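Local coordinates for protein bacterial regulatory proteins, TetR family (Nitrosomonas europaea, PDB 3NI7) that probably binds DNA as a transcriptional regulator of the TetR family, through a predicted helix-turn-helix near its N-terminus, at residues L87-I90 / W91-A94. Sequence-based numbering, arbitrary orientation.
Sequences LIMI and WLDA
Two consecutive turns of helix 80-96, part of the all-helical body that follows the DNA-binding region in TetR-family proteins, meet here through i to i+4 contacts, with Ile-88 against Leu-92 and Met-89 against Asp-93. Four backbone N-H...O hydrogen bonds of 2.8 to 3.0 Å hold the turns together: Trp-91 N to Leu-87 O, Leu-92 N to Ile-88 O, Asp-93 N to Met-89 O, and Ala-94 N to Ile-90 O. On the apolar side, Ile-88 and Leu-92 run side by side and point the same way, the methyl CG2 of Ile-88 lying 3.6 Å from CD1 of Leu-92. The beta-branch of Ile-88 suits this place: CG2 meets the next turn, while the end of the side chain leads away from it. Met-89, a selenomethionine, is flexible enough to fold over; the bend at chi2 (-39°) sets SE 4.3 Å from Leu-92 CD1, and a second bend at chi3 (-54°) sends CE to 3.8 Å from Asp-93 OD1. The methyl thus ends beside the carboxylate. Asp-93 suits the partly exposed flank, where its OD2 has a long, weak ion pair with Arg-175. Ala-94, with a single methyl, adds little bulk at its partly exposed place. Trp-91 swings its indole away from the preceding turn, with CG anti to the backbone N (chi1 -163°). Its large flat ring fills buried space against the rings of Tyr-156 and Phe-160, met at inclined angles, and its one ring N-H, at NE1, is satisfied by a hydrogen bond to Asp-63 OD1. Four helices pack around the buried side of these turns: Leu-87 and Trp-91 touch helix 51-69, as does the partly exposed Ile-90, Leu-87 also reaches helix 115-135, Ile-88 and Leu-92 pack on helix 149-164, and Ile-88 and Met-89 meet helix 172-187.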
ATOM      1  N   LEU A  87      13.487   7.452 -11.700  1.00 81.59           N
ATOM      2  CA  LEU A  87      12.162   7.943 -12.044  1.00 80.09           C
ATOM      3  C   LEU A  87      11.296   8.071 -10.812  1.00 78.42           C
ATOM      4  O   LEU A  87      10.535   9.009 -10.706  1.00 78.84           O
ATOM      5  CB  LEU A  87      11.466   7.007 -13.023  1.00 79.79           C
ATOM      6  CG  LEU A  87      12.192   6.776 -14.349  1.00 81.11           C
ATOM      7  CD1 LEU A  87      11.561   5.599 -15.097  1.00 78.08           C
ATOM      8  CD2 LEU A  87      12.192   8.091 -15.147  1.00 79.93           C
ATOM      9  N   ILE A  88      11.358   7.122  -9.890  1.00 77.97           N
ATOM     10  CA  ILE A  88      10.433   7.185  -8.772  1.00 77.22           C
ATOM     11  C   ILE A  88      10.803   8.394  -7.957  1.00 78.84           C
ATOM     12  O   ILE A  88       9.939   9.193  -7.523  1.00 79.38           O
ATOM     13  CB  ILE A  88      10.405   5.921  -7.910  1.00 76.50           C
ATOM     14  CG1 ILE A  88       9.795   4.746  -8.710  1.00 76.13           C
ATOM     15  CG2 ILE A  88       9.523   6.161  -6.699  1.00 74.78           C
ATOM     16  CD1 ILE A  88       9.974   3.349  -8.003  1.00 76.74           C
HETATM   17  N   MSE A  89      12.094   8.599  -7.833  1.00 80.91           N
HETATM   18  CA  MSE A  89      12.551   9.744  -7.070  1.00 83.27           C
HETATM   19  C   MSE A  89      12.105  11.064  -7.695  1.00 83.00           C
HETATM   20  O   MSE A  89      11.569  11.885  -6.987  1.00 83.94           O
HETATM   21  CB  MSE A  89      14.081   9.688  -6.817  1.00 86.44           C
HETATM   22  CG  MSE A  89      14.509   8.673  -5.734  1.00 90.00           C
HETATM   23 SE   MSE A  89      13.313   8.539  -4.151  1.00103.33          SE
HETATM   24  CE  MSE A  89      13.216  10.434  -3.555  1.00100.18           C
ATOM     25  N   ILE A  90      12.254  11.239  -9.010  1.00 82.75           N
ATOM     26  CA  ILE A  90      11.734  12.446  -9.687  1.00 82.66           C
ATOM     27  C   ILE A  90      10.265  12.629  -9.352  1.00 79.68           C
ATOM     28  O   ILE A  90       9.792  13.695  -9.025  1.00 79.92           O
ATOM     29  CB  ILE A  90      11.828  12.361 -11.208  1.00 83.67           C
ATOM     30  CG1 ILE A  90      13.267  12.416 -11.682  1.00 87.75           C
ATOM     31  CG2 ILE A  90      11.161  13.538 -11.797  1.00 86.15           C
ATOM     32  CD1 ILE A  90      13.847  13.804 -11.638  1.00 90.97           C
ATOM     33  N   TRP A  91       9.534  11.558  -9.411  1.00 77.22           N
ATOM     34  CA  TRP A  91       8.120  11.643  -9.110  1.00 75.89           C
ATOM     35  C   TRP A  91       7.938  12.155  -7.681  1.00 75.53           C
ATOM     36  O   TRP A  91       7.130  13.049  -7.434  1.00 74.92           O
ATOM     37  CB  TRP A  91       7.514  10.253  -9.247  1.00 74.84           C
ATOM     38  CG  TRP A  91       6.083  10.201  -9.353  1.00 73.18           C
ATOM     39  CD1 TRP A  91       5.353  10.568 -10.409  1.00 75.82           C
ATOM     40  CD2 TRP A  91       5.177   9.658  -8.392  1.00 72.51           C
ATOM     41  NE1 TRP A  91       4.013  10.329 -10.173  1.00 75.75           N
ATOM     42  CE2 TRP A  91       3.880   9.775  -8.934  1.00 73.47           C
ATOM     43  CE3 TRP A  91       5.336   9.080  -7.122  1.00 73.90           C
ATOM     44  CZ2 TRP A  91       2.743   9.371  -8.254  1.00 73.84           C
ATOM     45  CZ3 TRP A  91       4.223   8.676  -6.430  1.00 74.10           C
ATOM     46  CH2 TRP A  91       2.925   8.830  -6.996  1.00 75.45           C
ATOM     47  N   LEU A  92       8.688  11.600  -6.726  1.00 75.23           N
ATOM     48  CA  LEU A  92       8.449  12.013  -5.334  1.00 75.98           C
ATOM     49  C   LEU A  92       8.975  13.403  -5.024  1.00 77.82           C
ATOM     50  O   LEU A  92       8.369  14.136  -4.243  1.00 79.31           O
ATOM     51  CB  LEU A  92       8.966  10.996  -4.375  1.00 76.08           C
ATOM     52  CG  LEU A  92       8.112   9.716  -4.366  1.00 75.69           C
ATOM     53  CD1 LEU A  92       8.985   8.509  -3.990  1.00 74.19           C
ATOM     54  CD2 LEU A  92       6.946   9.850  -3.406  1.00 75.34           C
ATOM     55  N   ASP A  93      10.053  13.786  -5.691  1.00 78.62           N
ATOM     56  CA  ASP A  93      10.557  15.136  -5.590  1.00 81.40           C
ATOM     57  C   ASP A  93       9.523  16.146  -6.132  1.00 81.97           C
ATOM     58  O   ASP A  93       9.242  17.178  -5.526  1.00 82.32           O
ATOM     59  CB  ASP A  93      11.892  15.260  -6.322  1.00 83.16           C
ATOM     60  CG  ASP A  93      13.045  14.625  -5.544  1.00 86.32           C
ATOM     61  OD1 ASP A  93      12.821  14.072  -4.432  1.00 86.45           O
ATOM     62  OD2 ASP A  93      14.186  14.666  -6.056  1.00 91.30           O
ATOM     63  N   ALA A  94       8.950  15.820  -7.286  1.00 81.12           N
ATOM     64  CA  ALA A  94       7.915  16.610  -7.839  1.00 81.41           C
ATOM     65  C   ALA A  94       6.827  16.840  -6.779  1.00 81.69           C
ATOM     66  O   ALA A  94       6.445  18.001  -6.450  1.00 83.66           O
ATOM     67  CB  ALA A  94       7.356  15.930  -9.029  1.00 80.31           C
TER